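Local structure of transcription antitermination protein NusB (Aquifex aeolicus, 3R2C) at residues A[10-15]-A[78-83]; A[59-64]-A[92-97]. The protein probably takes part in transcription antitermination, binding the boxA sequence of ribosomal RNA operons so that these genes are transcribed. One frame throughout, in Å; residues are numbered along the deposited sequence.

Contact 1. Residues A[10-15]-A[78-83]. With nucleotides of chain E.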
loop_
_atom_site.group_PDB
_atom_site.type_symbol
_atom_site.label_atom_id
_atom_site.label_comp_id
_atom_site.label_asym_id
_atom_site.label_seq_id
_atom_site.Cartn_x
_atom_site.Cartn_y
_atom_site.Cartn_z
ATOM N N THR A 10 8.316 0.232 5.618
ATOM C CA THR A 10 8.746 -0.779 4.649
ATOM C C THR A 10 7.651 -1.808 4.401
ATOM O O THR A 10 7.326 -2.121 3.253
ATOM C CB THR A 10 10.014 -1.497 5.140
ATOM O OG1 THR A 10 11.075 -0.539 5.244
ATOM C CG2 THR A 10 10.417 -2.613 4.186
ATOM N N ALA A 11 7.088 -2.338 5.483
ATOM C CA ALA A 11 6.083 -3.383 5.387
ATOM C C ALA A 11 4.831 -2.856 4.681
ATOM O O ALA A 11 4.251 -3.547 3.832
ATOM C CB ALA A 11 5.725 -3.905 6.781
ATOM N N PHE A 12 4.417 -1.633 5.022
ATOM C CA PHE A 12 3.271 -1.023 4.341
ATOM C C PHE A 12 3.506 -0.915 2.825
ATOM O O PHE A 12 2.624 -1.254 2.019
ATOM C CB PHE A 12 2.961 0.372 4.889
ATOM C CG PHE A 12 2.056 1.158 3.988
ATOM C CD1 PHE A 12 0.686 0.966 4.036
ATOM C CD2 PHE A 12 2.580 2.070 3.071
ATOM C CE1 PHE A 12 -0.162 1.673 3.179
ATOM C CE2 PHE A 12 1.750 2.774 2.220
ATOM C CZ PHE A 12 0.369 2.569 2.271
ATOM N N LEU A 13 4.690 -0.451 2.438
ATOM C CA LEU A 13 5.015 -0.289 1.023
ATOM C C LEU A 13 4.936 -1.625 0.303
ATOM O O LEU A 13 4.478 -1.696 -0.848
ATOM C CB LEU A 13 6.412 0.330 0.840
ATOM C CG LEU A 13 6.515 1.773 1.361
ATOM C CD1 LEU A 13 7.908 2.361 1.145
ATOM C CD2 LEU A 13 5.461 2.671 0.704
ATOM N N VAL A 14 5.374 -2.686 0.974
ATOM C CA VAL A 14 5.331 -4.005 0.360
ATOM C C VAL A 14 3.886 -4.480 0.176
ATOM O O VAL A 14 3.535 -4.931 -0.903
ATOM C CB VAL A 14 6.205 -5.040 1.108
ATOM C CG1 VAL A 14 6.026 -6.445 0.504
ATOM C CG2 VAL A 14 7.700 -4.625 1.029
ATOM N N LEU A 15 3.056 -4.350 1.209
ATOM C CA LEU A 15 1.659 -4.753 1.122
ATOM C C LEU A 15 0.926 -3.931 0.061
ATOM O O LEU A 15 0.119 -4.462 -0.683
ATOM C CB LEU A 15 0.963 -4.589 2.487
ATOM C CG LEU A 15 1.501 -5.507 3.596
ATOM C CD1 LEU A 15 0.776 -5.276 4.938
ATOM C CD2 LEU A 15 1.394 -6.982 3.181
ATOM N N GLY A 78 -9.709 2.553 0.081
ATOM C CA GLY A 78 -8.579 2.965 -0.726
ATOM C C GLY A 78 -7.475 1.936 -0.565
ATOM O O GLY A 78 -7.461 1.184 0.417
ATOM N N TYR A 79 -6.562 1.883 -1.528
ATOM C CA TYR A 79 -5.369 1.050 -1.414
ATOM C C TYR A 79 -4.511 1.429 -0.194
ATOM O O TYR A 79 -3.954 0.566 0.470
ATOM C CB TYR A 79 -4.534 1.143 -2.699
ATOM C CG TYR A 79 -5.057 0.221 -3.770
ATOM C CD1 TYR A 79 -6.075 0.618 -4.632
ATOM C CD2 TYR A 79 -4.571 -1.068 -3.884
ATOM C CE1 TYR A 79 -6.576 -0.261 -5.611
ATOM C CE2 TYR A 79 -5.073 -1.953 -4.840
ATOM C CZ TYR A 79 -6.072 -1.547 -5.695
ATOM O OH TYR A 79 -6.543 -2.436 -6.645
ATOM N N VAL A 80 -4.403 2.713 0.116
ATOM C CA VAL A 80 -3.632 3.105 1.295
ATOM C C VAL A 80 -4.302 2.600 2.581
ATOM O O VAL A 80 -3.659 1.982 3.439
ATOM C CB VAL A 80 -3.433 4.630 1.359
ATOM C CG1 VAL A 80 -2.897 5.048 2.734
ATOM C CG2 VAL A 80 -2.495 5.078 0.243
ATOM N N GLU A 81 -5.600 2.835 2.702
ATOM C CA GLU A 81 -6.333 2.474 3.921
ATOM C C GLU A 81 -6.373 0.955 4.135
ATOM O O GLU A 81 -6.177 0.468 5.249
ATOM C CB GLU A 81 -7.763 3.015 3.863
ATOM C CG GLU A 81 -7.847 4.537 3.850
ATOM C CD GLU A 81 -7.858 5.134 2.449
ATOM O OE1 GLU A 81 -7.113 4.669 1.559
ATOM O OE2 GLU A 81 -8.623 6.095 2.239
ATOM N N ARG A 82 -6.609 0.201 3.070
ATOM C CA ARG A 82 -6.773 -1.241 3.214
ATOM C C ARG A 82 -5.457 -1.869 3.657
ATOM O O ARG A 82 -5.431 -2.716 4.526
ATOM C CB ARG A 82 -7.297 -1.880 1.919
ATOM C CG ARG A 82 -7.241 -3.412 1.875
ATOM C CD ARG A 82 -7.953 -3.977 0.611
ATOM N NE ARG A 82 -7.415 -3.365 -0.602
ATOM C CZ ARG A 82 -8.026 -2.426 -1.320
ATOM N NH1 ARG A 82 -9.249 -2.008 -1.000
ATOM N NH2 ARG A 82 -7.416 -1.915 -2.383
ATOM N N ASN A 83 -4.349 -1.423 3.097
ATOM C CA ASN A 83 -3.072 -2.027 3.461
ATOM C C ASN A 83 -2.488 -1.525 4.781
ATOM O O ASN A 83 -1.797 -2.268 5.489
ATOM C CB ASN A 83 -2.126 -1.919 2.271
ATOM C CG ASN A 83 -2.616 -2.775 1.128
ATOM O OD1 ASN A 83 -2.609 -3.982 1.248
ATOM N ND2 ASN A 83 -3.108 -2.164 0.058
ATOM P P U E 8 -17.512 7.309 7.964
ATOM O OP1 U E 8 -18.197 8.234 8.908
ATOM O OP2 U E 8 -18.305 6.239 7.306
ATOM O "O5'" U E 8 -16.704 8.136 6.871
ATOM C "C5'" U E 8 -15.576 8.914 7.244
ATOM C "C4'" U E 8 -14.818 9.414 6.039
ATOM O "O4'" U E 8 -13.750 8.476 5.693
ATOM C "C3'" U E 8 -15.651 9.595 4.758
ATOM O "O3'" U E 8 -15.239 10.784 4.088
ATOM C "C2'" U E 8 -15.241 8.390 3.919
ATOM O "O2'" U E 8 -15.418 8.551 2.529
ATOM C "C1'" U E 8 -13.773 8.293 4.296
ATOM N N1 U E 8 -13.117 7.016 3.928
ATOM C C2 U E 8 -11.786 7.153 3.562
ATOM O O2 U E 8 -11.179 8.214 3.610
ATOM N N3 U E 8 -11.182 5.989 3.172
ATOM C C4 U E 8 -11.760 4.738 3.087
ATOM O O4 U E 8 -11.065 3.796 2.710
ATOM C C5 U E 8 -13.147 4.678 3.451
ATOM C C6 U E 8 -13.768 5.801 3.835
#
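Phe12 of helix 3-21 meets Val80 and Asn83 at the start of helix 79-94, joining two helices of the all-helical NusB fold at a steep angle, 119° between the axes of the short segments. With CG anti to the backbone N (chi1 165°), the benzyl group reaches across from a helix whose segment axis comes no nearer than 9.8 Å, a span that suits a long, flat, apolar residue. From CB the side chain runs through CG to Phe12 CD1, 4.1 Å from Asn83 C. CE1 then meets Val80 O at 3.5 Å, the oxygen lying in the ring plane at the edge, and CZ ends 4.1 Å from Val80 CG1. One turn on, Leu15 sets its CB against Asn83 CB. The Asn83 amide is turned back on its own helix: ND2 donates to Tyr79 O at 2.9 Å, on a lone pair in the carbonyl plane, and also to Asp19, while OD1 accepts from Arg86, so the buried amide is satisfied at both ends. The far side of this helix start binds RNA, in a way consistent with recognition of a uracil. Gly78, at the N-cap, offers its backbone N to O4 of U8 of chain E, and the bent Glu81 side chain takes the uracil imide: N3 of U8 donates to Glu81 OE2 at 2.7 Å, nearly straight at 171°.

Contact 2. Residues A[59-64]-A[92-97]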
loop_
_atom_site.group_PDB
_atom_site.type_symbol
_atom_site.label_atom_id
_atom_site.label_comp_id
_atom_site.label_asym_id
_atom_site.label_seq_id
_atom_site.Cartn_x
_atom_site.Cartn_y
_atom_site.Cartn_z
ATOM N N GLU A 59 -6.201 -13.791 4.652
ATOM C CA GLU A 59 -7.635 -14.044 4.579
ATOM C C GLU A 59 -8.326 -13.744 5.902
ATOM O O GLU A 59 -9.406 -13.164 5.918
ATOM C CB GLU A 59 -7.936 -15.498 4.168
ATOM C CG GLU A 59 -7.447 -15.847 2.758
ATOM C CD GLU A 59 -8.510 -15.637 1.708
ATOM O OE1 GLU A 59 -8.723 -14.471 1.305
ATOM O OE2 GLU A 59 -9.133 -16.643 1.290
ATOM N N GLU A 60 -7.723 -14.160 7.012
ATOM C CA GLU A 60 -8.329 -13.901 8.314
ATOM C C GLU A 60 -8.268 -12.401 8.631
ATOM O O GLU A 60 -9.183 -11.837 9.212
ATOM C CB GLU A 60 -7.629 -14.691 9.421
ATOM C CG GLU A 60 -8.316 -14.564 10.764
ATOM C CD GLU A 60 -7.733 -15.485 11.829
ATOM O OE1 GLU A 60 -6.765 -16.228 11.541
ATOM O OE2 GLU A 60 -8.257 -15.455 12.966
ATOM N N ILE A 61 -7.183 -11.750 8.244
ATOM C CA ILE A 61 -7.044 -10.308 8.494
ATOM C C ILE A 61 -8.158 -9.534 7.762
ATOM O O ILE A 61 -8.814 -8.670 8.329
ATOM C CB ILE A 61 -5.642 -9.820 8.062
ATOM C CG1 ILE A 61 -4.601 -10.311 9.083
ATOM C CG2 ILE A 61 -5.608 -8.296 7.929
ATOM C CD1 ILE A 61 -3.154 -10.136 8.645
ATOM N N ASP A 62 -8.394 -9.885 6.506
ATOM C CA ASP A 62 -9.424 -9.218 5.717
ATOM C C ASP A 62 -10.820 -9.449 6.321
ATOM O O ASP A 62 -11.665 -8.564 6.318
ATOM C CB ASP A 62 -9.363 -9.710 4.258
ATOM C CG ASP A 62 -8.194 -9.078 3.471
ATOM O OD1 ASP A 62 -7.406 -8.308 4.072
ATOM O OD2 ASP A 62 -8.054 -9.348 2.254
ATOM N N SER A 63 -11.056 -10.652 6.823
ATOM C CA SER A 63 -12.328 -10.967 7.476
ATOM C C SER A 63 -12.514 -10.154 8.761
ATOM O O SER A 63 -13.601 -9.641 9.047
ATOM C CB SER A 63 -12.380 -12.460 7.794
ATOM O OG SER A 63 -13.533 -12.778 8.538
ATOM N N ILE A 64 -11.455 -10.053 9.554
ATOM C CA ILE A 64 -11.522 -9.277 10.792
ATOM C C ILE A 64 -11.847 -7.817 10.481
ATOM O O ILE A 64 -12.673 -7.197 11.135
ATOM C CB ILE A 64 -10.202 -9.355 11.557
ATOM C CG1 ILE A 64 -10.070 -10.746 12.190
ATOM C CG2 ILE A 64 -10.130 -8.241 12.605
ATOM C CD1 ILE A 64 -8.673 -11.091 12.613
ATOM N N LEU A 92 -1.015 -5.795 15.783
ATOM C CA LEU A 92 -1.759 -5.696 17.041
ATOM C C LEU A 92 -2.270 -7.061 17.476
ATOM O O LEU A 92 -2.283 -7.386 18.652
ATOM C CB LEU A 92 -2.951 -4.750 16.882
ATOM C CG LEU A 92 -2.558 -3.272 16.804
ATOM C CD1 LEU A 92 -3.782 -2.429 16.438
ATOM C CD2 LEU A 92 -1.923 -2.795 18.119
ATOM N N ILE A 93 -2.685 -7.863 16.509
ATOM C CA ILE A 93 -3.387 -9.096 16.825
ATOM C C ILE A 93 -2.521 -10.312 16.614
ATOM O O ILE A 93 -2.355 -11.114 17.523
ATOM C CB ILE A 93 -4.675 -9.220 16.016
ATOM C CG1 ILE A 93 -5.634 -8.107 16.445
ATOM C CG2 ILE A 93 -5.307 -10.603 16.217
ATOM C CD1 ILE A 93 -7.058 -8.316 16.016
ATOM N N PHE A 94 -1.951 -10.447 15.429
ATOM C CA PHE A 94 -1.248 -11.674 15.111
ATOM C C PHE A 94 0.154 -11.691 15.725
ATOM O O PHE A 94 0.689 -12.755 16.013
ATOM C CB PHE A 94 -1.261 -11.916 13.593
ATOM C CG PHE A 94 -2.614 -12.313 13.083
ATOM C CD1 PHE A 94 -3.540 -11.356 12.706
ATOM C CD2 PHE A 94 -2.984 -13.659 13.040
ATOM C CE1 PHE A 94 -4.801 -11.731 12.257
ATOM C CE2 PHE A 94 -4.237 -14.047 12.594
ATOM C CZ PHE A 94 -5.149 -13.086 12.200
ATOM N N LEU A 95 0.732 -10.522 15.971
ATOM C CA LEU A 95 2.001 -10.474 16.692
ATOM C C LEU A 95 1.796 -10.032 18.150
ATOM O O LEU A 95 2.760 -9.890 18.893
ATOM C CB LEU A 95 2.997 -9.565 15.976
ATOM C CG LEU A 95 3.464 -10.056 14.601
ATOM C CD1 LEU A 95 4.376 -9.021 13.960
ATOM C CD2 LEU A 95 4.169 -11.413 14.695
ATOM N N LYS A 96 0.542 -9.811 18.542
ATOM C CA LYS A 96 0.187 -9.480 19.927
ATOM C C LYS A 96 1.072 -8.361 20.474
ATOM O O LYS A 96 1.757 -8.541 21.485
ATOM C CB LYS A 96 0.303 -10.723 20.827
ATOM C CG LYS A 96 -0.505 -11.934 20.355
ATOM C CD LYS A 96 -0.422 -13.098 21.354
ATOM C CE LYS A 96 -1.039 -14.375 20.780
ATOM N NZ LYS A 96 -1.330 -15.402 21.825
ATOM N N SER A 97 1.056 -7.209 19.804
ATOM C CA SER A 97 1.945 -6.113 20.161
ATOM C C SER A 97 1.791 -5.724 21.624
ATOM O O SER A 97 0.671 -5.605 22.135
ATOM C CB SER A 97 1.661 -4.875 19.307
ATOM O OG SER A 97 2.325 -3.739 19.847
#
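This is a partly buried, mainly apolar contact in the helical NusB fold, where Phe94, at the C-terminal end of helix 79-94, packs against one side of the short helix 58-66. Three side chains of that helix, Glu60, Ile61 and Ile64, receive the ring. Ile61 comes closest among the apolar groups, its CG1 being 3.5 Å from Phe94 CE1, and Ile64 adds its CD1 at 3.9 Å from the same Phe94 CE1; both approach the ring obliquely. Branched aliphatic residues suit this partly buried site, since they offer carbon to the ring without burying a polar atom. Beyond these three side chains, the ring stacks with His57, just before helix 58-66, and touches Thr53 of helix 41-56 and Val89 of its own helix. Were Phe94 cut back to an alanine, Ile61 CG1 and Ile64 CD1 would probably lose the ring they pack on, opening a gap between helix 58-66 and the C-terminal end of helix 79-94. Glu60 is placed differently, as befits an exposed residue: its CG stands anti to the backbone N (chi1 -174°) and the extended chain brings methylene and carboxylate past the ring rim. The carboxylate plane is 86° from that of the ring, and Glu60 OE1 lies at the ring's edge, 3.5 Å from Phe94 CE2.

From the N terminus, helix 3-21 supplies 10-15 first, and its partner comes only at 78-83, so contact 1 closes a long loop holding helices 25-36, 41-56 and 58-66. Segment 59-64 lies inside that loop, but its partner 92-97 lies beyond it; the two closures therefore cross rather than nest. Helix 79-94 is common to both, with its N-terminal start used in contact 1 and its C-terminal end in contact 2, the centres of the two contacts being about 15 Å apart. Together they tie the N-terminal helix and helix 58-66 to this one helix. Arg86, between its two ends, reaches both contacts: besides its hydrogen bond to Asn83 it forms a salt bridge with Asp62 of segment 59-64.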